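Local coordinates for protein OLD nuclease (Thermus scotoductus, PDB 6P74) that degrades linear or supercoiled double-stranded DNA from 5' to 3', nicks and linearizes circular DNA, and hydrolyses ATP in a DNA-stimulated manner, at residues A[86-92]-A[104-110]. Residues are numbered along the deposited sequence; the frame is centred on the assembly and turned at random.
Sequences NITAFRL and DLEPLDE. With SO4 (sulfate ion), chain K.
Arg91 and Glu106 face each other across two antiparallel strands of a beta hairpin and show how a hydrogen-bonded pair can be joined twice, by backbone and by side chain. In the backbone, Arg91 N donates to Glu106 O, and Glu106 N returns a bond to Arg91 O (2.8 Å). Further along, a classic beta bulge interrupts the regular pairing, Thr88 and Ala89 together taking the place opposite Leu108, whose carbonyl accepts from Thr88 N at 2.9 Å while its amide reaches Ala89 O. Past the bulge a water bridges Asn86 O and Glu110 N.

A salt bridge lies on the face shared by Ala89, Arg91, Glu106 and Leu108. With CG anti to the backbone N (chi1 -176°) and a bend at chi3, the arginine runs beside the glutamate, both pointing the same way. Its NH1 donates to Glu106 OE2 at 2.9 Å, the oxygen lying at the guanidinium edge but approached from above the carboxylate, the two planes being 59° apart. Leu108 CD2 rests over one guanidinium face, 3.7 Å from Arg91 NH2, so the group has an ionic partner at its edge and an apolar one on a face.

Apolar packing fills the other face, that of Phe90, Leu92, Leu105 and Pro107. Leu105 CD1 reaches Phe90 CB (4.1 Å) and also approaches Leu92 CB, while Ile87 reaches Pro107 CB with CG2 and CD1. The backbone N of Leu105 hydrogen-bonds a sulfate ion, probably from the crystallisation liquor, which Trp49 NE1 also binds.

In what is assigned as the N-terminal part of the ATPase domain, strand 70-76 pairs with the far edge of strand 85-97. The apolar face lies against helices 34-45 and 127-132, where Val44 meets Phe90, Leu92 and Leu105, and Met129 meets Ile87, Phe90 and Pro107.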
# COMPACT_ATOMS: atom_id res chain seq x y z
N ASN A 86 4.28 26.35 23.92
CA ASN A 86 4.57 26.57 22.50
C ASN A 86 5.14 25.28 21.94
O ASN A 86 6.29 24.93 22.22
CB ASN A 86 5.54 27.74 22.30
CG ASN A 86 4.95 29.06 22.75
OD1 ASN A 86 4.07 29.60 22.10
ND2 ASN A 86 5.45 29.58 23.86
N ILE A 87 4.34 24.58 21.15
CA ILE A 87 4.74 23.31 20.56
C ILE A 87 5.32 23.56 19.18
O ILE A 87 4.76 24.31 18.38
CB ILE A 87 3.53 22.36 20.47
CG1 ILE A 87 2.94 22.14 21.87
CG2 ILE A 87 3.94 21.07 19.76
CD1 ILE A 87 3.99 21.89 22.94
N THR A 88 6.45 22.90 18.89
CA THR A 88 7.14 23.06 17.62
C THR A 88 7.34 21.73 16.88
O THR A 88 8.04 21.71 15.86
CB THR A 88 8.49 23.76 17.82
OG1 THR A 88 9.43 22.84 18.40
CG2 THR A 88 8.33 24.96 18.76
N ALA A 89 6.75 20.64 17.37
CA ALA A 89 6.95 19.35 16.71
C ALA A 89 6.02 18.32 17.33
O ALA A 89 5.58 18.48 18.47
CB ALA A 89 8.40 18.88 16.80
N PHE A 90 5.74 17.28 16.57
CA PHE A 90 5.00 16.11 17.02
C PHE A 90 5.88 14.89 16.86
O PHE A 90 6.64 14.79 15.89
CB PHE A 90 3.72 15.93 16.20
CG PHE A 90 2.82 17.11 16.20
CD1 PHE A 90 2.70 17.91 17.34
CD2 PHE A 90 2.05 17.40 15.09
CE1 PHE A 90 1.84 18.99 17.35
CE2 PHE A 90 1.18 18.49 15.10
CZ PHE A 90 1.08 19.29 16.22
N ARG A 91 5.79 13.95 17.81
CA ARG A 91 6.54 12.70 17.74
C ARG A 91 5.57 11.53 17.84
O ARG A 91 4.90 11.36 18.86
CB ARG A 91 7.59 12.58 18.84
CG ARG A 91 8.42 11.32 18.67
CD ARG A 91 9.08 10.86 19.94
NE ARG A 91 10.13 11.77 20.38
CZ ARG A 91 10.20 12.29 21.60
NH1 ARG A 91 9.28 11.98 22.51
NH2 ARG A 91 11.19 13.11 21.91
N LEU A 92 5.51 10.73 16.77
CA LEU A 92 4.62 9.58 16.70
C LEU A 92 5.45 8.33 16.97
O LEU A 92 6.43 8.07 16.26
CB LEU A 92 3.92 9.49 15.35
CG LEU A 92 2.92 8.32 15.17
CD1 LEU A 92 1.78 8.44 16.14
CD2 LEU A 92 2.39 8.27 13.74
N ASP A 104 1.80 6.60 20.51
CA ASP A 104 1.67 7.88 21.18
C ASP A 104 1.96 8.99 20.18
O ASP A 104 2.84 8.86 19.33
CB ASP A 104 2.64 7.98 22.37
CG ASP A 104 2.57 6.78 23.29
OD1 ASP A 104 1.47 6.50 23.83
OD2 ASP A 104 3.61 6.10 23.46
N LEU A 105 1.20 10.07 20.27
CA LEU A 105 1.46 11.29 19.51
C LEU A 105 1.88 12.35 20.51
O LEU A 105 1.04 12.87 21.25
CB LEU A 105 0.22 11.71 18.71
CG LEU A 105 0.40 12.88 17.75
CD1 LEU A 105 1.47 12.59 16.71
CD2 LEU A 105 -0.93 13.24 17.09
N GLU A 106 3.16 12.64 20.57
CA GLU A 106 3.48 13.54 21.66
C GLU A 106 3.85 14.92 21.15
O GLU A 106 4.54 15.05 20.13
CB GLU A 106 4.65 13.02 22.50
CG GLU A 106 4.47 11.64 23.07
CD GLU A 106 5.78 11.11 23.62
OE1 GLU A 106 5.94 11.12 24.86
OE2 GLU A 106 6.65 10.71 22.81
N PRO A 107 3.43 15.97 21.86
CA PRO A 107 3.90 17.31 21.54
C PRO A 107 5.28 17.56 22.14
O PRO A 107 5.63 17.06 23.22
CB PRO A 107 2.84 18.21 22.19
CG PRO A 107 2.46 17.45 23.43
CD PRO A 107 2.52 15.97 23.03
N LEU A 108 6.06 18.35 21.43
CA LEU A 108 7.42 18.69 21.81
C LEU A 108 7.58 20.20 21.76
O LEU A 108 7.04 20.85 20.86
CB LEU A 108 8.46 18.03 20.87
CG LEU A 108 8.65 16.52 20.89
CD1 LEU A 108 9.74 16.15 19.90
CD2 LEU A 108 9.03 16.05 22.28
N ASP A 109 8.34 20.74 22.70
CA ASP A 109 8.63 22.16 22.71
C ASP A 109 9.95 22.42 21.97
O ASP A 109 10.64 21.51 21.51
CB ASP A 109 8.65 22.71 24.15
CG ASP A 109 9.77 22.11 25.02
OD1 ASP A 109 10.73 21.53 24.48
OD2 ASP A 109 9.70 22.25 26.27
N GLU A 110 10.28 23.71 21.87
CA GLU A 110 11.52 24.16 21.26
C GLU A 110 12.70 23.24 21.57
O GLU A 110 13.47 22.88 20.68
CB GLU A 110 11.82 25.58 21.74
CG GLU A 110 13.02 26.20 21.11
CD GLU A 110 13.26 27.61 21.61
OE1 GLU A 110 14.15 27.79 22.47
OE2 GLU A 110 12.54 28.52 21.15
S SO4 K . -2.92 8.90 20.47
O1 SO4 K . -1.51 9.13 20.79
O2 SO4 K . -3.60 10.16 20.21
O3 SO4 K . -3.04 8.04 19.29
O4 SO4 K . -3.54 8.23 21.61
O HOH W 1 8.63 25.77 22.46